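Local coordinates for 450aa long hypothetical fmu protein (Pyrococcus horikoshii, PDB 2YXL) that probably methylates RNA cytosines at carbon 5 with S-adenosyl-L-methionine as methyl donor, as an archaeal member of the RsmB/NOP family, at residues A[22-25]-A[26-29]; A[50-53]-A[54-58]; A[80-83]-A[84-88]. One frame throughout, in Å; residues are numbered along the deposited sequence.

Interaction 1: residues A[22-25]-A[26-29]; sequences IRLG and EIIK
The carbonyl oxygen of Leu-24 takes two backbone donors as helix 12-24 gives way to the loop, Ile-28 N at 2.8 Å nearly in line with its C=O bond and Ile-27 N at 3.1 Å from well above the carbonyl plane. One residue earlier, Arg-23 O accepts from Glu-26 N at 3.3 Å, again from above the carbonyl plane. A bend at the second torsion of Arg-23 (chi2 -83°) carries its guanidinium group over to Ile-27; CD1 of that isoleucine sits 4.0 Å above one face, toward the rim, while CG2 approaches NH1. The same arginine makes a cation-pi contact with Trp-85. Its NH1 and Glu-26 OE1 lie 4.1 Å apart with the oxygen well out of the guanidinium plane, and the two are joined through a water that accepts from NH1 and donates to OE1. Direct salt bridges of Glu-26 go to helix 84-99, OE1 to Arg-87 and OE2 to Arg-91. This helix end belongs to an all-helical N-terminal region, consistent with the NusB-like domain of bacterial RsmB. Leu-24 CD2 leans on Ile-27 CD1 at 4.2 Å, and Ile-28 packs on Tyr-33 of helix 32-41. Lys-29 bends at its second torsion (chi2 -62°) and returns NZ to Gly-25 O, 2.8 Å away and almost straight off the carbonyl. NZ also forms a salt bridge with Glu-351, in the methyltransferase part of the chain. A methionine in its place would probably leave Gly-25 O without this donor and Glu-351 without its positive mate.

Interaction 2: residues A[50-53]-A[54-58]; sequences NRVL and TMIFY
The peptide carbonyl of Asn-50 is gripped from its two opposite faces by Thr-54, whose backbone N comes in at 3.0 Å and whose OG1 comes in at 2.6 Å. The carboxamide of Asn-50 crosses the threonine at an angle, bringing OD1 to 3.4 Å from the same hydroxyl. Farther along, the ring of Tyr-58 carries Phe-57 CD1 over the centre of one face, 3.9 Å above its plane. The hydroxyl of Thr-54 reaches back to the preceding turn because OG1 stands beside its own backbone N and anti to the carbonyl carbon (chi1 -64°). This is the familiar habit of threonine within a helix, where the side chain donates to the carbonyl four residues earlier, alongside the main-chain bond. OG1 has a further partner in Lys-35 NZ. Regular helical bonds continue from Met-55 N to Arg-51 O, from Ile-56 N to Val-52 O, and from Phe-57 N to Leu-53 O. One turn apart on another side of the helix, Val-52 and Ile-56 run alongside each other and point the same way, with CG1 of the valine 4.1 Å from CD1 of the isoleucine. Met-55, bent at its second and third torsions, brings CE to 4.0 Å from Val-52 O. Helix 47-75 packs here against two helices: Leu-53 and Phe-57 press on helix 12-24, Asn-50 and Thr-54 rest against Phe-39 of helix 32-41, which Leu-53 also reaches, and Tyr-58 OH bonds to Gln-32 at the start of that same helix.

Interaction 3: residues A[80-83]-A[84-88]; sequences LILD and PWLRA
Arg-87 reaches back along the turn to Leu-80, Leu-82 and Asp-83, starting with its CB, which lies 3.6 Å from Asp-83 O. That oxygen also receives the backbone N of Arg-87, at 2.9 Å and close to straight (174°), as the first turn of helix 84-99 closes. With CG anti to the backbone N (chi1 175°) the chain runs out so that CD passes 3.9 Å from Leu-80 CD1, the two side chains crossing at a slant. A bend at chi3 (58°) turns the guanidinium edge toward the preceding loop. There NH2 donates to Leu-82 O at 2.8 Å, with the nitrogen above the plane of that carbonyl; the same NH2 also bonds to Pro-79 O, and NH1 forms a salt bridge with Glu-26.

Asp-83 caps the same turn as the N-cap of the helix. Its OD1 accepts from Leu-86 N at 3.0 Å, using the lone pair turned away from OD2, and takes a weaker, more bent bond from Trp-85 N at 2.8 Å. OD1 also lies at the edge of the Trp-85 ring, near its plane. Pro-84, which has no N-H to satisfy, fills the first helical position. Apolar contact completes the junction where Leu-82 CG meets Leu-86 CD2 at 3.8 Å. The aspartate's negative charge thus sits where it can meet the positive end of the helix dipole and is probably stabilised by it, while the arginine's charge is met by two loop carbonyls and the carboxylate of Glu-26, which probably offsets the cost of burying it.

How the interactions relate
Read from the N terminus, the three contacts come in series, none nested in or crossing another. Interaction 1 turns the chain out of helix 12-24 toward helix 32-41, interaction 2 is a stretch within the long helix 47-75 and closes no loop, and interaction 3 turns the loop after that helix into helix 84-99. Ile-22 CD1 of interaction 1 packs on Phe-57 CD2 of interaction 2 at 3.7 Å; toward interaction 3, Arg-23 meets Pro-84, Trp-85 and Ala-88, beside the Glu-26 to Arg-87 salt bridge. Interactions 2 and 3 do not touch, their nearest atoms being about 9 Å apart; interaction 1 touches both, bringing helix 12-24 and its end against the two later helices.

Interaction 1: residues A[22-25]-A[26-29]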
loop_
_atom_site.group_PDB
_atom_site.type_symbol
_atom_site.label_atom_id
_atom_site.label_comp_id
_atom_site.label_asym_id
_atom_site.label_seq_id
_atom_site.Cartn_x
_atom_site.Cartn_y
_atom_site.Cartn_z
ATOM N N ILE A 22 -7.737 13.578 4.521
ATOM C CA ILE A 22 -6.359 14.004 4.304
ATOM C C ILE A 22 -5.627 14.147 5.641
ATOM O O ILE A 22 -4.458 13.760 5.759
ATOM C CB ILE A 22 -6.292 15.310 3.459
ATOM C CG1 ILE A 22 -6.804 15.062 2.028
ATOM C CG2 ILE A 22 -4.887 15.894 3.426
ATOM C CD1 ILE A 22 -6.058 13.981 1.235
ATOM N N ARG A 23 -6.322 14.676 6.646
ATOM C CA ARG A 23 -5.761 14.793 7.989
ATOM C C ARG A 23 -5.494 13.419 8.596
ATOM O O ARG A 23 -4.398 13.170 9.103
ATOM C CB ARG A 23 -6.672 15.622 8.909
ATOM C CG ARG A 23 -6.078 15.943 10.286
ATOM C CD ARG A 23 -6.259 14.788 11.272
ATOM N NE ARG A 23 -5.478 14.972 12.493
ATOM C CZ ARG A 23 -4.191 14.655 12.627
ATOM N NH1 ARG A 23 -3.507 14.134 11.612
ATOM N NH2 ARG A 23 -3.580 14.872 13.784
ATOM N N LEU A 24 -6.490 12.537 8.549
ATOM C CA LEU A 24 -6.352 11.202 9.132
ATOM C C LEU A 24 -5.388 10.321 8.345
ATOM O O LEU A 24 -4.774 9.413 8.909
ATOM C CB LEU A 24 -7.708 10.509 9.284
ATOM C CG LEU A 24 -8.705 11.053 10.315
ATOM C CD1 LEU A 24 -9.987 10.240 10.245
ATOM C CD2 LEU A 24 -8.149 11.050 11.732
ATOM N N GLY A 25 -5.251 10.603 7.051
ATOM C CA GLY A 25 -4.336 9.870 6.175
ATOM C C GLY A 25 -2.881 10.024 6.571
ATOM O O GLY A 25 -2.025 9.243 6.155
ATOM N N GLU A 26 -2.608 11.040 7.384
ATOM C CA GLU A 26 -1.267 11.328 7.851
ATOM C C GLU A 26 -0.889 10.413 9.011
ATOM O O GLU A 26 0.287 10.104 9.199
ATOM C CB GLU A 26 -1.178 12.789 8.280
ATOM C CG GLU A 26 0.159 13.438 8.020
ATOM C CD GLU A 26 0.115 14.947 8.169
ATOM O OE1 GLU A 26 -0.414 15.437 9.192
ATOM O OE2 GLU A 26 0.619 15.645 7.262
ATOM N N ILE A 27 -1.889 9.974 9.776
ATOM C CA ILE A 27 -1.651 9.160 10.975
ATOM C C ILE A 27 -2.171 7.722 10.883
ATOM O O ILE A 27 -1.757 6.862 11.662
ATOM C CB ILE A 27 -2.198 9.836 12.268
ATOM C CG1 ILE A 27 -3.699 10.146 12.144
ATOM C CG2 ILE A 27 -1.385 11.091 12.596
ATOM C CD1 ILE A 27 -4.358 10.635 13.439
ATOM N N ILE A 28 -3.067 7.459 9.937
ATOM C CA ILE A 28 -3.574 6.103 9.728
ATOM C C ILE A 28 -3.082 5.551 8.389
ATOM O O ILE A 28 -3.375 6.108 7.328
ATOM C CB ILE A 28 -5.122 6.031 9.838
ATOM C CG1 ILE A 28 -5.575 6.453 11.243
ATOM C CG2 ILE A 28 -5.625 4.622 9.503
ATOM C CD1 ILE A 28 -7.065 6.726 11.375
ATOM N N LYS A 29 -2.321 4.463 8.459
ATOM C CA LYS A 29 -1.764 3.817 7.274
ATOM C C LYS A 29 -2.218 2.359 7.195
ATOM O O LYS A 29 -2.265 1.676 8.219
ATOM C CB LYS A 29 -0.229 3.900 7.274
ATOM C CG LYS A 29 0.353 5.317 7.199
ATOM C CD LYS A 29 -0.034 6.050 5.910
ATOM C CE LYS A 29 0.693 7.384 5.808
ATOM N NZ LYS A 29 0.150 8.263 4.730
HETATM O O HOH W 1 -2.407 16.388 5.692
HETATM O O HOH W 2 -0.712 14.343 11.699
#

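Interaction 2: residues A[50-53]-A[54-58]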
loop_
_atom_site.group_PDB
_atom_site.type_symbol
_atom_site.label_atom_id
_atom_site.label_comp_id
_atom_site.label_asym_id
_atom_site.label_seq_id
_atom_site.Cartn_x
_atom_site.Cartn_y
_atom_site.Cartn_z
ATOM N N ASN A 50 -18.814 10.124 -3.541
ATOM C CA ASN A 50 -17.785 9.171 -3.127
ATOM C C ASN A 50 -16.666 9.078 -4.162
ATOM O O ASN A 50 -15.490 9.071 -3.807
ATOM C CB ASN A 50 -18.402 7.789 -2.883
ATOM C CG ASN A 50 -17.549 6.913 -1.979
ATOM O OD1 ASN A 50 -16.429 6.528 -2.329
ATOM N ND2 ASN A 50 -18.084 6.582 -0.807
ATOM N N ARG A 51 -17.051 9.025 -5.437
ATOM C CA ARG A 51 -16.114 8.961 -6.557
ATOM C C ARG A 51 -15.276 10.238 -6.672
ATOM O O ARG A 51 -14.043 10.174 -6.702
ATOM C CB ARG A 51 -16.874 8.690 -7.862
ATOM C CG ARG A 51 -15.993 8.420 -9.071
ATOM C CD ARG A 51 -16.814 8.021 -10.290
ATOM N NE ARG A 51 -17.444 6.709 -10.140
ATOM C CZ ARG A 51 -18.754 6.504 -10.020
ATOM N NH1 ARG A 51 -19.605 7.525 -10.038
ATOM N NH2 ARG A 51 -19.220 5.269 -9.890
ATOM N N VAL A 52 -15.951 11.385 -6.725
ATOM C CA VAL A 52 -15.299 12.691 -6.848
ATOM C C VAL A 52 -14.304 12.959 -5.704
ATOM O O VAL A 52 -13.168 13.374 -5.946
ATOM C CB VAL A 52 -16.357 13.829 -6.958
ATOM C CG1 VAL A 52 -15.756 15.190 -6.653
ATOM C CG2 VAL A 52 -16.990 13.831 -8.342
ATOM N N LEU A 53 -14.732 12.702 -4.471
ATOM C CA LEU A 53 -13.889 12.926 -3.306
ATOM C C LEU A 53 -12.727 11.939 -3.223
ATOM O O LEU A 53 -11.643 12.299 -2.765
ATOM C CB LEU A 53 -14.714 12.897 -2.018
ATOM C CG LEU A 53 -15.798 13.961 -1.807
ATOM C CD1 LEU A 53 -16.382 13.821 -0.415
ATOM C CD2 LEU A 53 -15.282 15.380 -2.029
ATOM N N THR A 54 -12.959 10.705 -3.675
ATOM C CA THR A 54 -11.912 9.681 -3.757
ATOM C C THR A 54 -10.849 10.082 -4.780
ATOM O O THR A 54 -9.650 9.954 -4.524
ATOM C CB THR A 54 -12.504 8.289 -4.102
ATOM O OG1 THR A 54 -13.363 7.864 -3.039
ATOM C CG2 THR A 54 -11.410 7.242 -4.299
ATOM N N MET A 55 -11.301 10.573 -5.931
ATOM C CA MET A 55 -10.411 11.079 -6.972
ATOM C C MET A 55 -9.536 12.225 -6.441
ATOM O O MET A 55 -8.326 12.241 -6.674
ATOM C CB MET A 55 -11.229 11.509 -8.200
ATOM C CG MET A 55 -10.420 12.087 -9.362
ATOM S SD MET A 55 -10.027 13.841 -9.156
ATOM C CE MET A 55 -11.627 14.609 -9.447
ATOM N N ILE A 56 -10.152 13.165 -5.725
ATOM C CA ILE A 56 -9.427 14.291 -5.124
ATOM C C ILE A 56 -8.431 13.800 -4.064
ATOM O O ILE A 56 -7.283 14.254 -4.023
ATOM C CB ILE A 56 -10.398 15.356 -4.538
ATOM C CG1 ILE A 56 -11.195 16.029 -5.667
ATOM C CG2 ILE A 56 -9.639 16.408 -3.712
ATOM C CD1 ILE A 56 -12.306 16.955 -5.195
ATOM N N PHE A 57 -8.879 12.859 -3.235
ATOM C CA PHE A 57 -8.047 12.233 -2.208
ATOM C C PHE A 57 -6.723 11.729 -2.783
ATOM O O PHE A 57 -5.651 12.106 -2.301
ATOM C CB PHE A 57 -8.819 11.094 -1.527
ATOM C CG PHE A 57 -8.050 10.390 -0.444
ATOM C CD1 PHE A 57 -7.355 9.212 -0.719
ATOM C CD2 PHE A 57 -8.030 10.893 0.856
ATOM C CE1 PHE A 57 -6.642 8.550 0.283
ATOM C CE2 PHE A 57 -7.322 10.240 1.865
ATOM C CZ PHE A 57 -6.628 9.063 1.576
ATOM N N TYR A 58 -6.800 10.897 -3.818
ATOM C CA TYR A 58 -5.601 10.347 -4.450
ATOM C C TYR A 58 -4.797 11.371 -5.248
ATOM O O TYR A 58 -3.586 11.225 -5.396
ATOM C CB TYR A 58 -5.939 9.130 -5.322
ATOM C CG TYR A 58 -6.298 7.897 -4.523
ATOM C CD1 TYR A 58 -7.558 7.312 -4.640
ATOM C CD2 TYR A 58 -5.379 7.321 -3.638
ATOM C CE1 TYR A 58 -7.895 6.180 -3.908
ATOM C CE2 TYR A 58 -5.707 6.191 -2.895
ATOM C CZ TYR A 58 -6.966 5.625 -3.036
ATOM O OH TYR A 58 -7.300 4.505 -2.311
#

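Interaction 3: residues A[80-83]-A[84-88]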
loop_
_atom_site.group_PDB
_atom_site.type_symbol
_atom_site.label_atom_id
_atom_site.label_comp_id
_atom_site.label_asym_id
_atom_site.label_seq_id
_atom_site.Cartn_x
_atom_site.Cartn_y
_atom_site.Cartn_z
ATOM N N LEU A 80 4.616 21.664 7.039
ATOM C CA LEU A 80 4.942 20.639 8.032
ATOM C C LEU A 80 5.032 21.158 9.470
ATOM O O LEU A 80 4.800 20.392 10.401
ATOM C CB LEU A 80 6.211 19.869 7.631
ATOM C CG LEU A 80 6.064 18.545 6.851
ATOM C CD1 LEU A 80 4.860 18.503 5.907
ATOM C CD2 LEU A 80 7.347 18.208 6.086
ATOM N N ILE A 81 5.336 22.446 9.651
ATOM C CA ILE A 81 5.395 23.043 11.002
ATOM C C ILE A 81 4.033 23.530 11.507
ATOM O O ILE A 81 3.896 23.930 12.666
ATOM C CB ILE A 81 6.427 24.209 11.121
ATOM C CG1 ILE A 81 5.997 25.418 10.281
ATOM C CG2 ILE A 81 7.845 23.728 10.789
ATOM C CD1 ILE A 81 6.592 26.734 10.751
ATOM N N LEU A 82 3.040 23.496 10.625
ATOM C CA LEU A 82 1.692 23.952 10.922
ATOM C C LEU A 82 0.855 22.856 11.583
ATOM O O LEU A 82 1.191 21.672 11.510
ATOM C CB LEU A 82 1.021 24.407 9.619
ATOM C CG LEU A 82 1.010 25.867 9.135
ATOM C CD1 LEU A 82 2.166 26.728 9.624
ATOM C CD2 LEU A 82 0.917 25.900 7.616
ATOM N N ASP A 83 -0.233 23.272 12.232
ATOM C CA ASP A 83 -1.258 22.377 12.787
ATOM C C ASP A 83 -1.796 21.409 11.713
ATOM O O ASP A 83 -1.982 21.813 10.561
ATOM C CB ASP A 83 -2.389 23.228 13.389
ATOM C CG ASP A 83 -3.654 22.429 13.670
ATOM O OD1 ASP A 83 -4.448 22.223 12.722
ATOM O OD2 ASP A 83 -3.867 22.026 14.837
ATOM N N PRO A 84 -2.058 20.137 12.095
ATOM C CA PRO A 84 -2.456 19.079 11.151
ATOM C C PRO A 84 -3.754 19.364 10.384
ATOM O O PRO A 84 -3.867 18.985 9.211
ATOM C CB PRO A 84 -2.655 17.852 12.049
ATOM C CG PRO A 84 -1.960 18.157 13.306
ATOM C CD PRO A 84 -2.001 19.635 13.482
ATOM N N TRP A 85 -4.720 20.011 11.036
ATOM C CA TRP A 85 -5.994 20.333 10.383
ATOM C C TRP A 85 -5.813 21.461 9.380
ATOM O O TRP A 85 -6.394 21.430 8.290
ATOM C CB TRP A 85 -7.090 20.665 11.409
ATOM C CG TRP A 85 -7.490 19.463 12.205
ATOM C CD1 TRP A 85 -7.043 19.118 13.449
ATOM C CD2 TRP A 85 -8.385 18.423 11.798
ATOM N NE1 TRP A 85 -7.615 17.936 13.847
ATOM C CE2 TRP A 85 -8.444 17.485 12.854
ATOM C CE3 TRP A 85 -9.149 18.193 10.646
ATOM C CZ2 TRP A 85 -9.238 16.336 12.795
ATOM C CZ3 TRP A 85 -9.939 17.047 10.587
ATOM C CH2 TRP A 85 -9.973 16.133 11.654
ATOM N N LEU A 86 -4.994 22.446 9.750
ATOM C CA LEU A 86 -4.647 23.536 8.846
ATOM C C LEU A 86 -3.920 23.005 7.612
ATOM O O LEU A 86 -4.318 23.305 6.486
ATOM C CB LEU A 86 -3.805 24.594 9.561
ATOM C CG LEU A 86 -3.444 25.857 8.775
ATOM C CD1 LEU A 86 -4.683 26.594 8.252
ATOM C CD2 LEU A 86 -2.607 26.782 9.643
ATOM N N ARG A 87 -2.875 22.203 7.828
ATOM C CA ARG A 87 -2.116 21.606 6.730
ATOM C C ARG A 87 -3.023 20.833 5.770
ATOM O O ARG A 87 -2.916 20.992 4.556
ATOM C CB ARG A 87 -0.986 20.706 7.254
ATOM C CG ARG A 87 -0.231 19.941 6.157
ATOM C CD ARG A 87 1.068 19.294 6.646
ATOM N NE ARG A 87 0.861 18.364 7.756
ATOM C CZ ARG A 87 1.082 18.655 9.038
ATOM N NH1 ARG A 87 0.858 17.741 9.967
ATOM N NH2 ARG A 87 1.526 19.855 9.395
ATOM N N ALA A 88 -3.907 20.005 6.324
ATOM C CA ALA A 88 -4.856 19.227 5.532
ATOM C C ALA A 88 -5.792 20.134 4.733
ATOM O O ALA A 88 -6.023 19.897 3.547
ATOM C CB ALA A 88 -5.652 18.284 6.425
#